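Local coordinates for protein metallo-beta-lactamase (Serratia marcescens, PDB 5B1U) that hydrolyses beta-lactam antibiotics as a zinc-dependent metallo-beta-lactamase, probably of subclass B3, seen here with a ring-opened carbapenem bound at its two zinc ions, at residues S27-S32 with I210-H215; H72-H77 with G115-F120; K109-F114 with G149-G154. One frame throughout, in Å; residues are numbered along the deposited sequence.

Interaction 1: S27-S32 with I210-H215. With ZN (zinc ion), chain C; HIW ((2R,4S)-2-[(1S,2R)-1-carboxy-2-hydroxypropyl]-4-[(2-{[(Z)-iminomethyl]amino}ethyl)sulfanyl]-3,4-dihydro-2H-pyrrole-5-ca rboxylic acid), chain V.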
loop_
_atom_site.group_PDB
_atom_site.type_symbol
_atom_site.label_atom_id
_atom_site.label_comp_id
_atom_site.label_asym_id
_atom_site.label_seq_id
_atom_site.Cartn_x
_atom_site.Cartn_y
_atom_site.Cartn_z
ATOM N N SER A 27 -1.195 -6.158 3.394
ATOM C CA SER A 27 -2.432 -5.405 3.353
ATOM C C SER A 27 -2.957 -5.234 1.947
ATOM O O SER A 27 -2.200 -5.020 0.990
ATOM C CB SER A 27 -2.246 -4.008 3.958
ATOM O OG SER A 27 -1.881 -4.120 5.312
ATOM N N ALA A 28 -4.278 -5.334 1.832
ATOM C CA ALA A 28 -4.971 -4.802 0.679
ATOM C C ALA A 28 -6.284 -4.272 1.165
ATOM O O ALA A 28 -6.843 -4.772 2.159
ATOM C CB ALA A 28 -5.226 -5.876 -0.365
ATOM N N VAL A 29 -6.733 -3.168 0.583
ATOM C CA VAL A 29 -7.941 -2.478 1.080
ATOM C C VAL A 29 -8.929 -2.281 -0.034
ATOM O O VAL A 29 -8.546 -1.954 -1.156
ATOM C CB VAL A 29 -7.595 -1.124 1.752
ATOM C CG1 VAL A 29 -8.802 -0.182 1.805
ATOM C CG2 VAL A 29 -6.988 -1.397 3.121
ATOM N N LEU A 30 -10.201 -2.556 0.238
ATOM C CA LEU A 30 -11.261 -2.209 -0.701
ATOM C C LEU A 30 -11.952 -0.994 -0.140
ATOM O O LEU A 30 -12.464 -1.018 0.996
ATOM C CB LEU A 30 -12.265 -3.346 -0.855
ATOM C CG LEU A 30 -13.302 -3.169 -1.942
ATOM C CD1 LEU A 30 -12.676 -3.430 -3.297
ATOM C CD2 LEU A 30 -14.483 -4.077 -1.697
ATOM N N LEU A 31 -12.095 0.022 -0.979
ATOM C CA LEU A 31 -12.869 1.196 -0.633
ATOM C C LEU A 31 -14.133 1.128 -1.501
ATOM O O LEU A 31 -14.063 1.187 -2.744
ATOM C CB LEU A 31 -12.042 2.460 -0.904
ATOM C CG LEU A 31 -12.673 3.807 -0.622
ATOM C CD1 LEU A 31 -12.942 3.957 0.864
ATOM C CD2 LEU A 31 -11.799 4.903 -1.212
ATOM N N SER A 32 -15.278 0.970 -0.857
ATOM C CA SER A 32 -16.481 0.607 -1.554
ATOM C C SER A 32 -17.442 1.743 -1.788
ATOM O O SER A 32 -17.523 2.698 -0.988
ATOM C CB SER A 32 -17.192 -0.539 -0.856
ATOM O OG SER A 32 -17.569 -0.181 0.466
ATOM N N ILE A 210 -6.455 6.948 10.691
ATOM C CA ILE A 210 -6.324 5.493 10.571
ATOM C C ILE A 210 -5.251 5.208 9.537
ATOM O O ILE A 210 -5.396 5.559 8.368
ATOM C CB ILE A 210 -7.641 4.833 10.136
ATOM C CG1 ILE A 210 -8.755 5.067 11.182
ATOM C CG2 ILE A 210 -7.405 3.343 9.869
ATOM C CD1 ILE A 210 -10.160 4.703 10.717
ATOM N N ALA A 211 -4.159 4.589 9.961
ATOM C CA ALA A 211 -3.139 4.176 9.035
ATOM C C ALA A 211 -3.144 2.673 8.830
ATOM O O ALA A 211 -3.233 1.888 9.790
ATOM C CB ALA A 211 -1.772 4.637 9.500
ATOM N N ILE A 212 -3.111 2.273 7.569
ATOM C CA ILE A 212 -3.016 0.879 7.177
ATOM C C ILE A 212 -1.705 0.750 6.427
ATOM O O ILE A 212 -1.545 1.304 5.357
ATOM C CB ILE A 212 -4.187 0.420 6.299
ATOM C CG1 ILE A 212 -5.512 0.581 7.089
ATOM C CG2 ILE A 212 -3.947 -1.004 5.834
ATOM C CD1 ILE A 212 -6.661 1.085 6.265
ATOM N N ALA A 213 -0.713 0.100 7.042
ATOM C CA ALA A 213 0.628 -0.001 6.461
ATOM C C ALA A 213 0.645 -1.183 5.463
ATOM O O ALA A 213 0.011 -2.200 5.703
ATOM C CB ALA A 213 1.671 -0.215 7.555
ATOM N N ALA A 214 1.375 -1.049 4.368
ATOM C CA ALA A 214 1.484 -2.107 3.352
ATOM C C ALA A 214 1.823 -3.468 3.949
ATOM O O ALA A 214 1.219 -4.499 3.614
ATOM C CB ALA A 214 2.466 -1.689 2.265
ATOM N N HIS A 215 2.783 -3.473 4.879
ATOM C CA HIS A 215 2.984 -4.590 5.807
ATOM C C HIS A 215 2.225 -4.288 7.084
ATOM O O HIS A 215 2.546 -3.349 7.809
ATOM C CB HIS A 215 4.488 -4.784 6.132
ATOM C CG HIS A 215 5.278 -5.331 4.990
ATOM N ND1 HIS A 215 5.356 -6.675 4.736
ATOM C CD2 HIS A 215 5.859 -4.719 3.943
ATOM C CE1 HIS A 215 6.002 -6.875 3.602
ATOM N NE2 HIS A 215 6.306 -5.692 3.091
HETATM ZN ZN ZN C . 7.157 -5.355 1.181
HETATM O O31 HIW V . 9.122 -2.689 3.589
HETATM C C31 HIW V . 8.862 -3.562 2.743
HETATM O O32 HIW V . 7.841 -3.393 1.931
HETATM C C3 HIW V . 9.611 -4.812 2.781
HETATM N N4 HIW V . 9.271 -5.826 2.110
HETATM C C2 HIW V . 10.883 -4.965 3.553
HETATM C C1 HIW V . 11.369 -6.312 3.014
HETATM C C5 HIW V . 10.148 -6.982 2.333
HETATM C C6 HIW V . 10.386 -7.720 1.016
HETATM C C7 HIW V . 11.075 -9.031 1.305
HETATM O O71 HIW V . 11.451 -9.726 0.381
HETATM O O72 HIW V . 11.112 -9.528 2.516
HETATM C C61 HIW V . 11.225 -6.955 -0.001
HETATM O O62 HIW V . 10.972 -5.545 0.013
HETATM C C62 HIW V . 10.937 -7.459 -1.417
HETATM S S21 HIW V . 10.609 -4.798 5.334
HETATM C C22 HIW V . 9.291 -5.936 5.740
HETATM C C23 HIW V . 8.543 -5.615 7.039
HETATM N N24 HIW V . 8.325 -4.197 7.285
HETATM C C25 HIW V . 9.118 -3.491 8.088
HETATM N N26 HIW V . 8.846 -2.284 8.280
HETATM O O HOH W 1 8.296 -5.066 -0.503
#
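Ser-27 makes two hydrogen bonds where strand 210-213 ends, to Ala-213 and Ala-214. Ser-27 CB points toward the 210-215 segment and lies 3.4 Å from Ala-213 O. Beyond CB, OG stands anti to the carbonyl carbon (chi1 -62°), which puts it beside the backbone N. Both donors of Ser-27 can then serve neighbouring carbonyls. Ser-27 OG donates to Ala-213 O at 2.7 Å, approaching at a tilt of 20° from that carbonyl's plane. Ser-27 N donates to Ala-214 O at 2.9 Å, close to straight. The hydroxyl also rests against a methyl, with Ser-27 OG 3.8 Å from Ile-212 CG2. Two residues on, Val-29 CG2 meets Ile-212 CD1 at 4.0 Å, and Phe-172 touches both Ser-27 and Val-29. Val-29, Ile-212 and Phe-172 lie between the two sheets of the alpha-beta/beta-alpha sandwich of the metallo-beta-lactamase fold. Strand 29-31 belongs to one sheet and strand 210-213 to the other. Just beyond lies His-215, whose NE2 binds a zinc ion at 2.1 Å. One face of its ring meets C22 of the bound ligand. Two successive buried carbonyls, directly before a zinc-binding residue, are therefore each bonded by Ser-27 from the loop leading into strand 29-31.

Interaction 2: H72-H77 with G115-F120. With ZN (zinc ion), chain B; ZN (zinc ion), chain C; HIW ((2R,4S)-2-[(1S,2R)-1-carboxy-2-hydroxypropyl]-4-[(2-{[(Z)-iminomethyl]amino}ethyl)sulfanyl]-3,4-dihydro-2H-pyrrole-5-ca rboxylic acid), chain V.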
loop_
_atom_site.group_PDB
_atom_site.type_symbol
_atom_site.label_atom_id
_atom_site.label_comp_id
_atom_site.label_asym_id
_atom_site.label_seq_id
_atom_site.Cartn_x
_atom_site.Cartn_y
_atom_site.Cartn_z
ATOM N N HIS A 72 3.678 0.128 -4.258
ATOM C CA HIS A 72 4.894 -0.015 -5.002
ATOM C C HIS A 72 5.046 -1.405 -5.606
ATOM O O HIS A 72 4.370 -2.359 -5.224
ATOM C CB HIS A 72 6.128 0.361 -4.165
ATOM C CG HIS A 72 6.513 -0.655 -3.140
ATOM N ND1 HIS A 72 6.038 -0.622 -1.850
ATOM C CD2 HIS A 72 7.317 -1.739 -3.214
ATOM C CE1 HIS A 72 6.540 -1.627 -1.170
ATOM N NE2 HIS A 72 7.292 -2.338 -1.976
ATOM N N SER A 73 6.012 -1.491 -6.506
ATOM C CA SER A 73 6.100 -2.589 -7.482
ATOM C C SER A 73 7.089 -3.696 -7.091
ATOM O O SER A 73 8.091 -3.884 -7.748
ATOM C CB SER A 73 6.465 -1.979 -8.840
ATOM O OG SER A 73 7.587 -1.107 -8.717
ATOM N N HIS A 74 6.832 -4.339 -5.944
ATOM C CA HIS A 74 7.527 -5.581 -5.555
ATOM C C HIS A 74 6.537 -6.734 -5.462
ATOM O O HIS A 74 5.330 -6.525 -5.287
ATOM C CB HIS A 74 8.234 -5.415 -4.222
ATOM C CG HIS A 74 9.417 -4.524 -4.285
ATOM N ND1 HIS A 74 9.871 -3.848 -3.187
ATOM C CD2 HIS A 74 10.205 -4.147 -5.318
ATOM C CE1 HIS A 74 10.937 -3.148 -3.516
ATOM N NE2 HIS A 74 11.159 -3.314 -4.809
ATOM N N GLU A 75 7.059 -7.965 -5.555
ATOM C CA GLU A 75 6.190 -9.142 -5.623
ATOM C C GLU A 75 5.201 -9.220 -4.468
ATOM O O GLU A 75 4.107 -9.790 -4.630
ATOM C CB GLU A 75 7.007 -10.433 -5.701
ATOM C CG GLU A 75 7.806 -10.747 -4.421
ATOM C CD GLU A 75 8.575 -12.071 -4.421
ATOM O OE1 GLU A 75 8.044 -13.091 -4.916
ATOM O OE2 GLU A 75 9.678 -12.109 -3.825
ATOM N N ASP A 76 5.586 -8.767 -3.279
ATOM C CA ASP A 76 4.762 -8.998 -2.120
ATOM C C ASP A 76 3.505 -8.104 -2.087
ATOM O O ASP A 76 2.494 -8.492 -1.502
ATOM C CB ASP A 76 5.583 -8.944 -0.816
ATOM C CG ASP A 76 6.424 -7.710 -0.638
ATOM O OD1 ASP A 76 6.918 -7.121 -1.614
ATOM O OD2 ASP A 76 6.637 -7.355 0.537
ATOM N N HIS A 77 3.585 -6.938 -2.740
ATOM C CA HIS A 77 2.461 -5.971 -2.757
ATOM C C HIS A 77 1.727 -5.968 -4.090
ATOM O O HIS A 77 0.513 -5.716 -4.155
ATOM C CB HIS A 77 2.966 -4.575 -2.457
ATOM C CG HIS A 77 3.733 -4.498 -1.179
ATOM N ND1 HIS A 77 3.124 -4.599 0.062
ATOM C CD2 HIS A 77 5.072 -4.579 -0.954
ATOM C CE1 HIS A 77 4.074 -4.632 0.994
ATOM N NE2 HIS A 77 5.248 -4.683 0.400
ATOM N N GLY A 115 19.001 -7.313 -7.929
ATOM C CA GLY A 115 19.884 -8.457 -7.698
ATOM C C GLY A 115 19.337 -9.477 -6.717
ATOM O O GLY A 115 19.727 -10.668 -6.740
ATOM N N SER A 116 18.371 -9.066 -5.920
ATOM C CA SER A 116 17.812 -9.912 -4.887
ATOM C C SER A 116 16.271 -10.028 -4.952
ATOM O O SER A 116 15.678 -10.767 -4.167
ATOM C CB SER A 116 18.285 -9.432 -3.507
ATOM O OG SER A 116 17.594 -8.252 -3.106
ATOM N N LEU A 117 15.633 -9.394 -5.928
ATOM C CA LEU A 117 14.185 -9.392 -6.002
ATOM C C LEU A 117 13.698 -10.517 -6.877
ATOM O O LEU A 117 14.389 -10.909 -7.819
ATOM C CB LEU A 117 13.650 -8.095 -6.583
ATOM C CG LEU A 117 13.923 -6.885 -5.701
ATOM C CD1 LEU A 117 13.853 -5.592 -6.512
ATOM C CD2 LEU A 117 12.930 -6.856 -4.559
ATOM N N SER A 118 12.509 -11.021 -6.596
ATOM C CA SER A 118 11.876 -11.989 -7.473
ATOM C C SER A 118 10.896 -11.275 -8.388
ATOM O O SER A 118 10.135 -10.399 -7.935
ATOM C CB SER A 118 11.126 -13.025 -6.645
ATOM O OG SER A 118 12.028 -13.751 -5.838
ATOM N N ASN A 119 10.854 -11.687 -9.649
ATOM C CA ASN A 119 9.929 -11.129 -10.579
ATOM C C ASN A 119 8.516 -11.556 -10.222
ATOM O O ASN A 119 8.314 -12.538 -9.511
ATOM C CB ASN A 119 10.236 -11.577 -12.008
ATOM C CG ASN A 119 11.593 -11.102 -12.520
ATOM O OD1 ASN A 119 12.232 -10.223 -11.970
ATOM N ND2 ASN A 119 12.054 -11.774 -13.544
ATOM N N PHE A 120 7.540 -10.887 -10.820
ATOM C CA PHE A 120 6.132 -11.172 -10.572
ATOM C C PHE A 120 5.358 -10.915 -11.888
ATOM O O PHE A 120 5.922 -10.448 -12.858
ATOM C CB PHE A 120 5.601 -10.345 -9.389
ATOM C CG PHE A 120 5.702 -8.857 -9.598
ATOM C CD1 PHE A 120 6.835 -8.174 -9.188
ATOM C CD2 PHE A 120 4.658 -8.132 -10.148
ATOM C CE1 PHE A 120 6.915 -6.805 -9.298
ATOM C CE2 PHE A 120 4.746 -6.760 -10.306
ATOM C CZ PHE A 120 5.892 -6.105 -9.901
HETATM ZN ZN ZN B . 8.875 -3.530 -1.374
HETATM ZN ZN ZN C . 7.157 -5.355 1.181
HETATM O O31 HIW V . 9.122 -2.689 3.589
HETATM C C31 HIW V . 8.862 -3.562 2.743
HETATM O O32 HIW V . 7.841 -3.393 1.931
HETATM C C3 HIW V . 9.611 -4.812 2.781
HETATM N N4 HIW V . 9.271 -5.826 2.110
HETATM C C2 HIW V . 10.883 -4.965 3.553
HETATM C C1 HIW V . 11.369 -6.312 3.014
HETATM C C5 HIW V . 10.148 -6.982 2.333
HETATM C C6 HIW V . 10.386 -7.720 1.016
HETATM C C7 HIW V . 11.075 -9.031 1.305
HETATM O O71 HIW V . 11.451 -9.726 0.381
HETATM O O72 HIW V . 11.112 -9.528 2.516
HETATM C C61 HIW V . 11.225 -6.955 -0.001
HETATM O O62 HIW V . 10.972 -5.545 0.013
HETATM C C62 HIW V . 10.937 -7.459 -1.417
HETATM S S21 HIW V . 10.609 -4.798 5.334
HETATM C C22 HIW V . 9.291 -5.936 5.740
HETATM C C23 HIW V . 8.543 -5.615 7.039
HETATM N N24 HIW V . 8.325 -4.197 7.285
HETATM C C25 HIW V . 9.118 -3.491 8.088
HETATM N N26 HIW V . 8.846 -2.284 8.280
HETATM O O HOH W 2 9.823 -8.405 -6.082
HETATM O O HOH W 3 11.124 -9.922 -4.113
HETATM O O HOH W 4 7.572 -13.957 -7.357
HETATM O O HOH W 1 8.296 -5.066 -0.503
#
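Leu-117 lays its CD2 methyl over one face of the His-74 ring, offset toward the rim. This is a CH-pi contact, with Leu-117 CD2 4.0 Å from the His-74 ring centroid and 17° off the ring normal. The same methyl touches C62 of the ligand, so Leu-117 bridges a zinc-binding histidine and the bound ligand. His-74 ND1 binds one zinc ion at 2.1 Å, together with His-72 NE2 and, from outside the two segments, His-150. Asp-76 OD2 and His-77 NE2 bind the other zinc ion, which His-215 also binds. A water bridges the two metals and donates to Asp-76 OD1. The run from His-72 to His-77 is the HxHxDH signature of the metallo-beta-lactamase superfamily.

The second shell probably positions this run. His-74 NE2 is hydrogen-bonded to Asp-111, and His-72 ND1 to Asp-174. Phe-120 CG sits between the backbone N and the carbonyl carbon (chi1 60°), which turns the ring against the backbone of residues 73-75. The ring edge at Phe-120 CE1 lies 3.5 Å from Ser-73 O, and Phe-120 CD1 3.6 Å from Glu-75 N. His-74 O lies over one face of the ring. Phe-120 CB packs on Glu-75 CB at 3.9 Å. Further out, three waters fill in between Glu-75 and the 115-120 loop. One accepts from Glu-75 N at 2.8 Å and donates to Ser-118 O. The others donate to the two carboxylate oxygens of Glu-75, one of them also accepting from Ser-118 N and the other donating to Asn-119 O.

His-74 is the N-cap of the short helix 75-78, which follows strand 65-69. The 115-120 loop lies between helix 99-104 and strand 126-129, and Ser-73 also touches Thr-101 and Leu-102 of that helix.

Interaction 3: K109-F114 with G149-G154. With ZN (zinc ion), chain B; NA (sodium ion), chain E; HIW ((2R,4S)-2-[(1S,2R)-1-carboxy-2-hydroxypropyl]-4-[(2-{[(Z)-iminomethyl]amino}ethyl)sulfanyl]-3,4-dihydro-2H-pyrrole-5-ca rboxylic acid), chain V.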
loop_
_atom_site.group_PDB
_atom_site.type_symbol
_atom_site.label_atom_id
_atom_site.label_comp_id
_atom_site.label_asym_id
_atom_site.label_seq_id
_atom_site.Cartn_x
_atom_site.Cartn_y
_atom_site.Cartn_z
ATOM N N LYS A 109 17.378 -1.637 -12.247
ATOM C CA LYS A 109 18.638 -1.525 -11.542
ATOM C C LYS A 109 18.738 -0.387 -10.536
ATOM O O LYS A 109 19.562 -0.469 -9.595
ATOM C CB LYS A 109 19.779 -1.497 -12.542
ATOM C CG LYS A 109 19.830 -0.277 -13.429
ATOM C CD LYS A 109 20.940 -0.484 -14.462
ATOM C CE LYS A 109 20.837 0.497 -15.595
ATOM N NZ LYS A 109 21.063 1.851 -15.076
ATOM N N SER A 110 17.900 0.631 -10.634
ATOM C CA SER A 110 17.879 1.689 -9.654
ATOM C C SER A 110 17.354 1.230 -8.298
ATOM O O SER A 110 17.446 1.973 -7.327
ATOM C CB SER A 110 17.021 2.846 -10.151
ATOM O OG SER A 110 15.845 2.363 -10.736
ATOM N N ASP A 111 16.611 0.117 -8.275
ATOM C CA ASP A 111 16.022 -0.368 -7.019
ATOM C C ASP A 111 17.143 -0.894 -6.107
ATOM O O ASP A 111 17.978 -1.666 -6.537
ATOM C CB ASP A 111 14.987 -1.452 -7.326
ATOM C CG ASP A 111 14.152 -1.858 -6.121
ATOM O OD1 ASP A 111 14.714 -2.178 -5.057
ATOM O OD2 ASP A 111 12.907 -1.955 -6.294
ATOM N N PRO A 112 17.218 -0.410 -4.861
ATOM C CA PRO A 112 18.261 -0.888 -3.945
ATOM C C PRO A 112 18.325 -2.383 -3.801
ATOM O O PRO A 112 19.374 -2.930 -3.509
ATOM C CB PRO A 112 17.868 -0.241 -2.615
ATOM C CG PRO A 112 17.219 1.053 -3.016
ATOM C CD PRO A 112 16.428 0.671 -4.247
ATOM N N GLN A 113 17.203 -3.067 -3.988
ATOM C CA GLN A 113 17.197 -4.532 -3.884
ATOM C C GLN A 113 17.473 -5.240 -5.191
ATOM O O GLN A 113 17.458 -6.461 -5.218
ATOM C CB GLN A 113 15.870 -4.991 -3.279
ATOM C CG GLN A 113 15.626 -4.478 -1.869
ATOM C CD GLN A 113 14.383 -5.078 -1.258
ATOM O OE1 GLN A 113 14.399 -6.230 -0.811
ATOM N NE2 GLN A 113 13.293 -4.340 -1.282
ATOM N N PHE A 114 17.734 -4.491 -6.262
ATOM C CA PHE A 114 18.061 -5.134 -7.538
ATOM C C PHE A 114 19.220 -6.118 -7.388
ATOM O O PHE A 114 20.257 -5.811 -6.803
ATOM C CB PHE A 114 18.407 -4.076 -8.583
ATOM C CG PHE A 114 18.674 -4.631 -9.936
ATOM C CD1 PHE A 114 17.632 -4.935 -10.776
ATOM C CD2 PHE A 114 19.966 -4.814 -10.384
ATOM C CE1 PHE A 114 17.863 -5.409 -12.061
ATOM C CE2 PHE A 114 20.199 -5.302 -11.661
ATOM C CZ PHE A 114 19.147 -5.602 -12.492
ATOM N N GLY A 149 11.607 6.048 -2.389
ATOM C CA GLY A 149 12.748 5.701 -1.577
ATOM C C GLY A 149 12.983 4.228 -1.532
ATOM O O GLY A 149 14.021 3.723 -1.950
ATOM N N HIS A 150 11.958 3.510 -1.102
ATOM C CA HIS A 150 11.940 2.056 -1.203
ATOM C C HIS A 150 11.841 1.655 -2.688
ATOM O O HIS A 150 12.425 0.649 -3.102
ATOM C CB HIS A 150 10.814 1.506 -0.313
ATOM C CG HIS A 150 10.696 0.020 -0.303
ATOM N ND1 HIS A 150 11.406 -0.788 0.567
ATOM C CD2 HIS A 150 9.781 -0.784 -0.896
ATOM C CE1 HIS A 150 11.006 -2.039 0.416
ATOM N NE2 HIS A 150 10.083 -2.066 -0.529
ATOM N N THR A 151 11.057 2.415 -3.451
ATOM C CA THR A 151 11.068 2.377 -4.909
ATOM C C THR A 151 10.907 3.825 -5.392
ATOM O O THR A 151 10.378 4.699 -4.663
ATOM C CB THR A 151 9.912 1.543 -5.515
ATOM O OG1 THR A 151 8.660 2.183 -5.243
ATOM C CG2 THR A 151 9.884 0.088 -5.043
ATOM N N GLU A 152 11.258 4.068 -6.657
ATOM C CA GLU A 152 11.166 5.415 -7.172
ATOM C C GLU A 152 9.727 5.881 -7.339
ATOM O O GLU A 152 9.428 7.064 -7.155
ATOM C CB GLU A 152 11.889 5.532 -8.506
ATOM C CG GLU A 152 12.141 6.953 -8.926
ATOM C CD GLU A 152 13.056 7.047 -10.138
ATOM O OE1 GLU A 152 13.634 6.008 -10.559
ATOM O OE2 GLU A 152 13.279 8.201 -10.575
ATOM N N GLY A 153 8.827 4.964 -7.670
ATOM C CA GLY A 153 7.440 5.332 -7.935
ATOM C C GLY A 153 6.482 5.055 -6.797
ATOM O O GLY A 153 5.276 5.001 -7.033
ATOM N N GLY A 154 6.997 4.926 -5.577
ATOM C CA GLY A 154 6.118 4.588 -4.434
ATOM C C GLY A 154 5.073 5.653 -4.202
ATOM O O GLY A 154 5.362 6.878 -4.261
HETATM ZN ZN ZN B . 8.875 -3.530 -1.374
HETATM NA NA NA E . 2.856 3.421 -7.140
HETATM O O31 HIW V . 9.122 -2.689 3.589
HETATM C C31 HIW V . 8.862 -3.562 2.743
HETATM O O32 HIW V . 7.841 -3.393 1.931
HETATM C C3 HIW V . 9.611 -4.812 2.781
HETATM N N4 HIW V . 9.271 -5.826 2.110
HETATM C C2 HIW V . 10.883 -4.965 3.553
HETATM C C1 HIW V . 11.369 -6.312 3.014
HETATM C C5 HIW V . 10.148 -6.982 2.333
HETATM C C6 HIW V . 10.386 -7.720 1.016
HETATM C C7 HIW V . 11.075 -9.031 1.305
HETATM O O71 HIW V . 11.451 -9.726 0.381
HETATM O O72 HIW V . 11.112 -9.528 2.516
HETATM C C61 HIW V . 11.225 -6.955 -0.001
HETATM O O62 HIW V . 10.972 -5.545 0.013
HETATM C C62 HIW V . 10.937 -7.459 -1.417
HETATM S S21 HIW V . 10.609 -4.798 5.334
HETATM C C22 HIW V . 9.291 -5.936 5.740
HETATM C C23 HIW V . 8.543 -5.615 7.039
HETATM N N24 HIW V . 8.325 -4.197 7.285
HETATM C C25 HIW V . 9.118 -3.491 8.088
HETATM N N26 HIW V . 8.846 -2.284 8.280
HETATM O O HOH W 5 13.707 -1.717 -2.573
HETATM O O HOH W 1 8.296 -5.066 -0.503
HETATM O O HOH W 6 3.883 0.972 -7.905
#
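Gln-113 and His-150 come together at the edge of the zinc site, NE2 of the amide 3.7 Å from CE1 of the ring. His-150 NE2 binds a zinc ion at 2.1 Å, alongside His-72 and His-74, and its ND1 is hydrogen-bonded to Thr-177 O. Gly-153 O binds a sodium ion, which Ser-70 O and Thr-71 O also bind. Hydrogen bonds run through one water that ties the segments together. It donates to Asp-111 OD1 and to His-150 O, each at 2.7 Å, accepts from Gln-113 NE2, and sits over the centre of one face of the His-150 ring. Gln-113 NE2 also donates to the ligand hydroxyl O62 at 2.9 Å, almost straight at 169°. The 109-114 segment is shaped by an Asx turn, in which Asp-111 OD1 accepts from Gln-113 N, inside a type I beta turn from Asp-111 to Phe-114. A second type I turn runs from Thr-151 to Gly-154. With Asp-111 CG anti to the backbone N (chi1 -170°), OD2 reaches toward His-74. The remaining contacts are van der Waals, carbon against oxygen: Thr-151 CG2 lies 3.9 Å from Asp-111 OD2, and Pro-112 CD 4.2 Å from His-150 O.

From the N terminus, residues 27-32 open the widest loop, which interaction 1 closes only at 210-215. It joins the sheet of strand 29-31 to that of strand 210-213. Interactions 2 and 3 are nested within this loop. They cross each other, because 72-77, 109-114, 115-120 and 149-154 follow in alternating order. Segments 109-114 and 115-120 are one continuous run, so the loop after helix 99-104 meets both the signature run and the loop before strand 155-163. Interactions 2 and 3 share one zinc ion, and interactions 1 and 2 share the other. The bound ligand and the bridging water touch all three.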